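PDB 3MZK: protein transport protein SEC16 from Saccharomyces cerevisiae, which helps initiate assembly of the COPII coat that forms transport vesicles at the endoplasmic reticulum and selects their cargo, and also takes part in autophagy. Local coordinates for residues B[102-110]-B[331-342]; B[298-309]-B[318-326]. All blocks are in the same frame, centred on the assembly; numbering follows the deposited sequence.

Contact 1. Residues B[102-110]-B[331-342]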
# COMPACT_ATOMS: atom_id res chain seq x y z
N ILE B 102 -20.04 22.29 17.17
CA ILE B 102 -20.76 21.15 16.61
C ILE B 102 -21.85 21.57 15.62
O ILE B 102 -22.01 20.97 14.56
CB ILE B 102 -21.40 20.30 17.72
CG1 ILE B 102 -20.32 19.61 18.55
CG2 ILE B 102 -22.35 19.26 17.14
CD1 ILE B 102 -20.84 19.00 19.82
N TRP B 103 -22.60 22.61 15.99
CA TRP B 103 -23.59 23.17 15.08
C TRP B 103 -22.96 23.46 13.72
O TRP B 103 -23.41 22.96 12.69
CB TRP B 103 -24.15 24.47 15.66
CG TRP B 103 -25.27 24.28 16.64
CD1 TRP B 103 -25.27 24.62 17.96
CD2 TRP B 103 -26.56 23.72 16.37
NE1 TRP B 103 -26.48 24.30 18.53
CE2 TRP B 103 -27.28 23.75 17.58
CE3 TRP B 103 -27.16 23.20 15.22
CZ2 TRP B 103 -28.59 23.27 17.67
CZ3 TRP B 103 -28.46 22.73 15.32
CH2 TRP B 103 -29.16 22.77 16.53
N GLN B 104 -21.90 24.27 13.74
CA GLN B 104 -21.28 24.75 12.52
C GLN B 104 -20.53 23.65 11.77
O GLN B 104 -20.44 23.68 10.54
CB GLN B 104 -20.35 25.92 12.84
CG GLN B 104 -21.09 27.17 13.28
CD GLN B 104 -20.20 28.19 13.95
OE1 GLN B 104 -19.24 27.84 14.63
NE2 GLN B 104 -20.52 29.46 13.75
N LEU B 105 -20.00 22.69 12.52
CA LEU B 105 -19.30 21.56 11.91
C LEU B 105 -20.27 20.74 11.07
O LEU B 105 -19.98 20.42 9.91
CB LEU B 105 -18.66 20.69 12.98
CG LEU B 105 -18.02 19.40 12.48
CD1 LEU B 105 -16.98 19.71 11.42
CD2 LEU B 105 -17.40 18.62 13.63
N LEU B 106 -21.41 20.40 11.66
CA LEU B 106 -22.44 19.65 10.96
C LEU B 106 -22.98 20.41 9.75
O LEU B 106 -23.31 19.81 8.72
CB LEU B 106 -23.58 19.27 11.91
CG LEU B 106 -23.26 18.13 12.88
CD1 LEU B 106 -24.36 17.98 13.91
CD2 LEU B 106 -23.07 16.82 12.12
N GLU B 107 -23.06 21.73 9.87
CA GLU B 107 -23.52 22.56 8.76
C GLU B 107 -22.56 22.45 7.57
O GLU B 107 -22.99 22.25 6.44
CB GLU B 107 -23.67 24.02 9.19
CG GLU B 107 -24.38 24.88 8.17
CD GLU B 107 -24.40 26.35 8.54
OE1 GLU B 107 -23.48 26.78 9.28
OE2 GLU B 107 -25.33 27.06 8.11
N MET B 108 -21.26 22.57 7.83
CA MET B 108 -20.25 22.41 6.79
C MET B 108 -20.41 21.08 6.06
O MET B 108 -20.54 21.04 4.84
CB MET B 108 -18.84 22.47 7.37
CG MET B 108 -18.41 23.83 7.87
SD MET B 108 -16.68 23.77 8.38
CE MET B 108 -15.94 23.10 6.90
N LYS B 109 -20.39 19.99 6.83
CA LYS B 109 -20.42 18.66 6.26
C LYS B 109 -21.70 18.45 5.47
O LYS B 109 -21.77 17.63 4.55
CB LYS B 109 -20.27 17.61 7.35
CG LYS B 109 -18.99 17.75 8.16
CD LYS B 109 -18.91 16.71 9.28
CE LYS B 109 -18.16 15.46 8.86
NZ LYS B 109 -18.84 14.71 7.77
N LEU B 110 -22.73 19.21 5.82
CA LEU B 110 -24.00 19.13 5.13
C LEU B 110 -23.91 19.79 3.76
O LEU B 110 -24.69 19.49 2.86
CB LEU B 110 -25.10 19.77 5.97
CG LEU B 110 -26.49 19.84 5.35
CD1 LEU B 110 -27.02 18.44 5.08
CD2 LEU B 110 -27.43 20.61 6.25
N GLU B 331 -30.70 19.04 21.27
CA GLU B 331 -29.55 19.16 20.37
C GLU B 331 -29.12 17.79 19.87
O GLU B 331 -28.93 17.59 18.66
CB GLU B 331 -28.37 19.85 21.06
CG GLU B 331 -28.63 21.30 21.46
CD GLU B 331 -29.67 21.43 22.56
OE1 GLU B 331 -29.70 20.56 23.46
OE2 GLU B 331 -30.46 22.41 22.52
N SER B 332 -28.98 16.85 20.79
CA SER B 332 -28.58 15.48 20.46
C SER B 332 -29.54 14.83 19.47
O SER B 332 -29.12 14.17 18.53
CB SER B 332 -28.47 14.63 21.72
OG SER B 332 -28.07 13.31 21.40
N ILE B 333 -30.84 15.01 19.69
CA ILE B 333 -31.83 14.43 18.79
C ILE B 333 -31.60 14.92 17.37
O ILE B 333 -31.53 14.12 16.43
CB ILE B 333 -33.26 14.80 19.20
CG1 ILE B 333 -33.58 14.23 20.58
CG2 ILE B 333 -34.27 14.29 18.18
CD1 ILE B 333 -34.95 14.61 21.08
N LEU B 334 -31.47 16.23 17.22
CA LEU B 334 -31.33 16.86 15.91
C LEU B 334 -29.95 16.61 15.31
O LEU B 334 -29.83 16.19 14.16
CB LEU B 334 -31.62 18.36 16.01
CG LEU B 334 -33.00 18.73 16.58
CD1 LEU B 334 -33.14 20.23 16.73
CD2 LEU B 334 -34.12 18.18 15.71
N TRP B 335 -28.90 16.86 16.09
CA TRP B 335 -27.55 16.58 15.63
C TRP B 335 -27.45 15.14 15.13
O TRP B 335 -26.98 14.91 14.01
CB TRP B 335 -26.54 16.81 16.74
CG TRP B 335 -26.35 18.24 17.07
CD1 TRP B 335 -26.67 19.31 16.28
CD2 TRP B 335 -25.80 18.78 18.28
NE1 TRP B 335 -26.34 20.48 16.93
CE2 TRP B 335 -25.81 20.18 18.15
CE3 TRP B 335 -25.30 18.21 19.45
CZ2 TRP B 335 -25.34 21.02 19.16
CZ3 TRP B 335 -24.83 19.04 20.45
CH2 TRP B 335 -24.85 20.44 20.29
N ASP B 336 -27.90 14.19 15.94
CA ASP B 336 -27.82 12.79 15.55
C ASP B 336 -28.52 12.50 14.23
O ASP B 336 -27.99 11.77 13.39
CB ASP B 336 -28.36 11.88 16.65
CG ASP B 336 -27.38 11.71 17.79
OD1 ASP B 336 -26.18 11.99 17.58
OD2 ASP B 336 -27.80 11.31 18.90
N GLU B 337 -29.69 13.09 14.01
CA GLU B 337 -30.41 12.85 12.76
C GLU B 337 -29.74 13.53 11.57
O GLU B 337 -29.71 12.98 10.47
CB GLU B 337 -31.88 13.25 12.87
CG GLU B 337 -32.65 12.92 11.61
CD GLU B 337 -34.15 12.98 11.80
OE1 GLU B 337 -34.60 13.17 12.96
OE2 GLU B 337 -34.88 12.84 10.80
N ILE B 338 -29.22 14.73 11.79
CA ILE B 338 -28.47 15.44 10.76
C ILE B 338 -27.20 14.68 10.38
O ILE B 338 -26.89 14.50 9.19
CB ILE B 338 -28.10 16.86 11.22
CG1 ILE B 338 -29.37 17.71 11.33
CG2 ILE B 338 -27.10 17.49 10.26
CD1 ILE B 338 -29.15 19.10 11.89
N TYR B 339 -26.46 14.22 11.39
CA TYR B 339 -25.26 13.43 11.17
C TYR B 339 -25.61 12.18 10.37
O TYR B 339 -24.83 11.74 9.52
CB TYR B 339 -24.64 13.05 12.52
CG TYR B 339 -23.26 12.44 12.44
CD1 TYR B 339 -22.23 13.10 11.78
CD2 TYR B 339 -22.98 11.22 13.05
CE1 TYR B 339 -20.95 12.55 11.71
CE2 TYR B 339 -21.71 10.67 12.99
CZ TYR B 339 -20.70 11.34 12.32
OH TYR B 339 -19.44 10.79 12.25
N GLU B 340 -26.78 11.61 10.62
CA GLU B 340 -27.22 10.43 9.87
C GLU B 340 -27.49 10.79 8.42
O GLU B 340 -27.08 10.07 7.50
CB GLU B 340 -28.47 9.83 10.50
CG GLU B 340 -28.96 8.57 9.82
CD GLU B 340 -30.28 8.09 10.37
OE1 GLU B 340 -31.20 8.92 10.51
OE2 GLU B 340 -30.41 6.88 10.67
N TYR B 341 -28.20 11.89 8.21
CA TYR B 341 -28.50 12.36 6.87
C TYR B 341 -27.23 12.52 6.05
O TYR B 341 -27.19 12.16 4.87
CB TYR B 341 -29.27 13.68 6.91
CG TYR B 341 -29.70 14.18 5.56
CD1 TYR B 341 -30.69 13.53 4.84
CD2 TYR B 341 -29.12 15.32 5.00
CE1 TYR B 341 -31.10 13.99 3.59
CE2 TYR B 341 -29.52 15.79 3.76
CZ TYR B 341 -30.51 15.11 3.06
OH TYR B 341 -30.91 15.57 1.83
N ILE B 342 -26.18 13.05 6.68
CA ILE B 342 -24.91 13.26 5.99
C ILE B 342 -24.31 11.94 5.49
O ILE B 342 -23.82 11.86 4.36
CB ILE B 342 -23.90 13.99 6.91
CG1 ILE B 342 -24.37 15.43 7.15
CG2 ILE B 342 -22.52 13.99 6.29
CD1 ILE B 342 -23.58 16.14 8.22
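Two helices far apart in sequence, 101-111 and 330-344, pack side by side in the central, mostly helical part of SEC16, which is of the ACE1 (ancestral coatomer element) type, and Trp-335 meets Ile-102, Trp-103 and Leu-106 of the first helix. The tryptophans form an edge-to-face pair, with planes at 75°: the edge of Trp-335 that carries NE1 points at the face of Trp-103, and NE1 of Trp-335 lies 3.3 Å from CD2 of Trp-103. A face of Trp-335 receives Ile-102, whose CG2 stands 3.7 Å from the centroid of the six-membered ring in a CH-pi contact. With CG2 anti to the backbone N, it is this methyl that sits over the indole, while CD1 reaches farther along it to CZ3.

Leu-106 is a knob set in a hole formed by Trp-335, Ile-338, Tyr-339 and Ile-342. Its CD1 lies 3.6 Å from CD1 of Trp-335, and CD2 turns to CD1 of Tyr-339, 3.8 Å away. No hydrogen bond joins the segments. Their axes approach to 9.9 Å at 23°, nearly parallel, and Leu-106 makes a knobs-into-holes fit of the kind found between neighbouring helices in alpha-helical folds.

Contact 2. Residues B[298-309]-B[318-326]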
# COMPACT_ATOMS: atom_id res chain seq x y z
N SER B 298 -17.03 14.01 20.93
CA SER B 298 -17.98 13.89 19.83
C SER B 298 -17.59 14.74 18.63
O SER B 298 -17.81 14.35 17.49
CB SER B 298 -19.40 14.27 20.28
OG SER B 298 -19.93 13.29 21.14
N THR B 299 -17.01 15.91 18.90
CA THR B 299 -16.50 16.76 17.83
C THR B 299 -15.47 15.99 17.00
O THR B 299 -15.59 15.91 15.77
CB THR B 299 -15.89 18.07 18.38
OG1 THR B 299 -16.85 18.74 19.20
CG2 THR B 299 -15.47 18.99 17.26
N LEU B 300 -14.49 15.39 17.66
CA LEU B 300 -13.46 14.62 16.96
C LEU B 300 -14.05 13.45 16.18
O LEU B 300 -13.65 13.21 15.04
CB LEU B 300 -12.37 14.12 17.92
CG LEU B 300 -11.76 15.18 18.85
CD1 LEU B 300 -10.43 14.70 19.40
CD2 LEU B 300 -11.61 16.50 18.13
N PHE B 301 -15.01 12.75 16.77
CA PHE B 301 -15.65 11.60 16.12
C PHE B 301 -16.40 12.02 14.86
O PHE B 301 -16.38 11.32 13.85
CB PHE B 301 -16.60 10.88 17.08
CG PHE B 301 -15.91 10.21 18.24
CD1 PHE B 301 -14.60 9.77 18.12
CD2 PHE B 301 -16.57 10.03 19.44
CE1 PHE B 301 -13.95 9.15 19.19
CE2 PHE B 301 -15.93 9.41 20.52
CZ PHE B 301 -14.62 8.97 20.39
N ILE B 302 -17.07 13.17 14.95
CA ILE B 302 -17.77 13.74 13.80
C ILE B 302 -16.81 14.05 12.65
O ILE B 302 -17.03 13.64 11.51
CB ILE B 302 -18.51 15.03 14.20
CG1 ILE B 302 -19.67 14.69 15.13
CG2 ILE B 302 -19.01 15.76 12.97
CD1 ILE B 302 -20.22 15.89 15.89
N ILE B 303 -15.73 14.76 12.96
CA ILE B 303 -14.72 15.07 11.96
C ILE B 303 -14.17 13.79 11.36
O ILE B 303 -13.91 13.72 10.16
CB ILE B 303 -13.56 15.88 12.56
CG1 ILE B 303 -14.07 17.20 13.13
CG2 ILE B 303 -12.50 16.14 11.51
CD1 ILE B 303 -13.03 17.96 13.91
N GLY B 304 -13.98 12.78 12.19
CA GLY B 304 -13.43 11.51 11.75
C GLY B 304 -14.44 10.64 11.03
O GLY B 304 -14.12 9.56 10.56
N ASN B 305 -15.67 11.14 10.94
CA ASN B 305 -16.78 10.37 10.36
C ASN B 305 -17.00 9.02 11.02
O ASN B 305 -17.34 8.04 10.34
CB ASN B 305 -16.60 10.20 8.85
CG ASN B 305 -17.33 11.26 8.06
OD1 ASN B 305 -17.46 12.40 8.51
ND2 ASN B 305 -17.83 10.89 6.89
N VAL B 306 -16.81 8.96 12.33
CA VAL B 306 -17.03 7.72 13.06
C VAL B 306 -18.52 7.41 13.13
O VAL B 306 -19.33 8.28 13.43
CB VAL B 306 -16.46 7.80 14.48
CG1 VAL B 306 -16.86 6.57 15.28
CG2 VAL B 306 -14.94 7.96 14.44
N PRO B 307 -18.89 6.16 12.84
CA PRO B 307 -20.32 5.79 12.85
C PRO B 307 -20.94 5.83 14.25
O PRO B 307 -20.27 5.52 15.24
CB PRO B 307 -20.31 4.35 12.32
CG PRO B 307 -18.95 4.14 11.71
CD PRO B 307 -18.02 5.04 12.46
N LEU B 308 -22.21 6.21 14.33
CA LEU B 308 -22.98 6.11 15.56
C LEU B 308 -23.46 4.67 15.74
O LEU B 308 -24.18 4.14 14.89
CB LEU B 308 -24.19 7.05 15.53
CG LEU B 308 -23.93 8.55 15.74
CD1 LEU B 308 -25.23 9.34 15.70
CD2 LEU B 308 -23.19 8.81 17.04
N SER B 309 -23.06 4.04 16.84
CA SER B 309 -23.46 2.66 17.12
C SER B 309 -23.19 2.29 18.58
O SER B 309 -22.84 3.14 19.39
CB SER B 309 -22.72 1.69 16.21
OG SER B 309 -21.40 1.45 16.68
N ASP B 318 -13.20 0.64 25.57
CA ASP B 318 -14.61 0.37 25.80
C ASP B 318 -15.48 1.57 25.41
O ASP B 318 -16.71 1.49 25.45
CB ASP B 318 -14.85 0.02 27.27
CG ASP B 318 -14.32 1.06 28.22
OD1 ASP B 318 -14.24 0.78 29.43
OD2 ASP B 318 -13.97 2.17 27.76
N VAL B 319 -14.84 2.67 25.03
CA VAL B 319 -15.55 3.89 24.67
C VAL B 319 -16.52 3.68 23.51
O VAL B 319 -16.20 3.01 22.54
CB VAL B 319 -14.56 5.03 24.35
CG1 VAL B 319 -15.24 6.12 23.53
CG2 VAL B 319 -13.98 5.60 25.65
N ILE B 320 -17.71 4.26 23.64
CA ILE B 320 -18.76 4.11 22.63
C ILE B 320 -19.20 5.46 22.07
O ILE B 320 -19.37 6.43 22.81
CB ILE B 320 -19.97 3.36 23.23
CG1 ILE B 320 -19.57 1.94 23.63
CG2 ILE B 320 -21.15 3.34 22.27
CD1 ILE B 320 -20.69 1.14 24.26
N PHE B 321 -19.38 5.54 20.75
CA PHE B 321 -19.96 6.74 20.14
C PHE B 321 -21.43 6.47 19.88
O PHE B 321 -21.81 6.07 18.78
CB PHE B 321 -19.27 7.08 18.83
CG PHE B 321 -19.64 8.43 18.28
CD1 PHE B 321 -19.56 8.69 16.91
CD2 PHE B 321 -20.05 9.45 19.13
CE1 PHE B 321 -19.90 9.94 16.40
CE2 PHE B 321 -20.39 10.70 18.63
CZ PHE B 321 -20.32 10.95 17.27
N GLU B 322 -22.25 6.70 20.91
CA GLU B 322 -23.67 6.33 20.91
C GLU B 322 -24.55 7.48 20.41
O GLU B 322 -25.54 7.26 19.72
CB GLU B 322 -24.08 5.91 22.32
CG GLU B 322 -25.39 5.14 22.44
CD GLU B 322 -25.71 4.75 23.89
OE1 GLU B 322 -24.90 5.06 24.79
OE2 GLU B 322 -26.78 4.13 24.12
N SER B 323 -24.16 8.70 20.76
CA SER B 323 -24.91 9.90 20.37
C SER B 323 -24.07 11.16 20.51
O SER B 323 -23.15 11.23 21.33
CB SER B 323 -26.14 10.04 21.25
OG SER B 323 -25.74 10.23 22.59
N ILE B 324 -24.41 12.18 19.74
CA ILE B 324 -23.74 13.47 19.83
C ILE B 324 -24.32 14.26 21.01
O ILE B 324 -25.45 14.76 20.93
CB ILE B 324 -23.84 14.25 18.50
CG1 ILE B 324 -23.37 13.37 17.34
CG2 ILE B 324 -23.02 15.53 18.56
CD1 ILE B 324 -23.50 14.00 16.00
N GLY B 325 -23.57 14.36 22.09
CA GLY B 325 -24.10 14.91 23.33
C GLY B 325 -25.07 13.94 24.00
O GLY B 325 -25.45 12.92 23.41
N ASN B 326 -25.46 14.26 25.23
CA ASN B 326 -26.41 13.41 25.96
C ASN B 326 -27.66 13.11 25.16
O ASN B 326 -28.36 14.03 24.72
CB ASN B 326 -26.80 14.03 27.30
CG ASN B 326 -27.75 13.15 28.08
OD1 ASN B 326 -28.95 13.09 27.78
ND2 ASN B 326 -27.23 12.45 29.08
O HOH W 1 -19.97 3.44 18.65
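Phe-321 is held between Leu-308 and Phe-301. CD2 of Leu-308 stands over the centre of one face, 3.4 Å from the centroid of the Phe-321 ring, and CB of Phe-301 meets the opposite face nearer the rim; both are CH-pi contacts. The two phenyl rings lie obliquely, planes at 52°, with CD2 of Phe-301 3.5 Å from CD2 of Phe-321. At the ring edge, in plane, the carbonyl O of Val-306 comes within 3.4 Å of CE1 of Phe-321. CG of Phe-321 is anti to its backbone N (chi1 -169°), which carries the phenyl in toward helix 294-303.

Beside this core, CD1 of Ile-302 packs on CD1 of Ile-324 at 3.8 Å. Ser-309 N donates to Phe-321 O at 3.1 Å, and a water that accepts from Phe-321 N is also hydrogen-bonded to Ser-309 OG, which bonds to Glu-311 N as well.

Farther out, a Schellman motif ends the helix and turns the chain at Asn-305, while Ser-323 OG donates to Gly-325 O, closing a local turn. Apolar packing of Phe-321 thus probably holds the loop to the helix end, and the backbone bond from Ser-309 sets where the segments meet.

The centres of the two contacts lie 12 Å apart, near the middle of the chain. Along the sequence, 102-110 comes first; after a long, largely helical excursion the chain returns through helix 294-303 and the loop of contact 2, and then enters helix 330-344, which completes contact 1. Helix 294-303 also packs on helix 101-111, through Thr-299 on Ile-102 and Ile-302 on Leu-105. Polar bonds probably join the contacts directly: Tyr-339 OH with Val-306 O, and Lys-109 NZ with Asn-305 OD1, each at 2.8 Å. Helix 101-111, from the Sec16 mid-region, thus packs against helices 294-303 and 330-344 of the Sec23-binding domain, consistent with the two regions sharing one helical core.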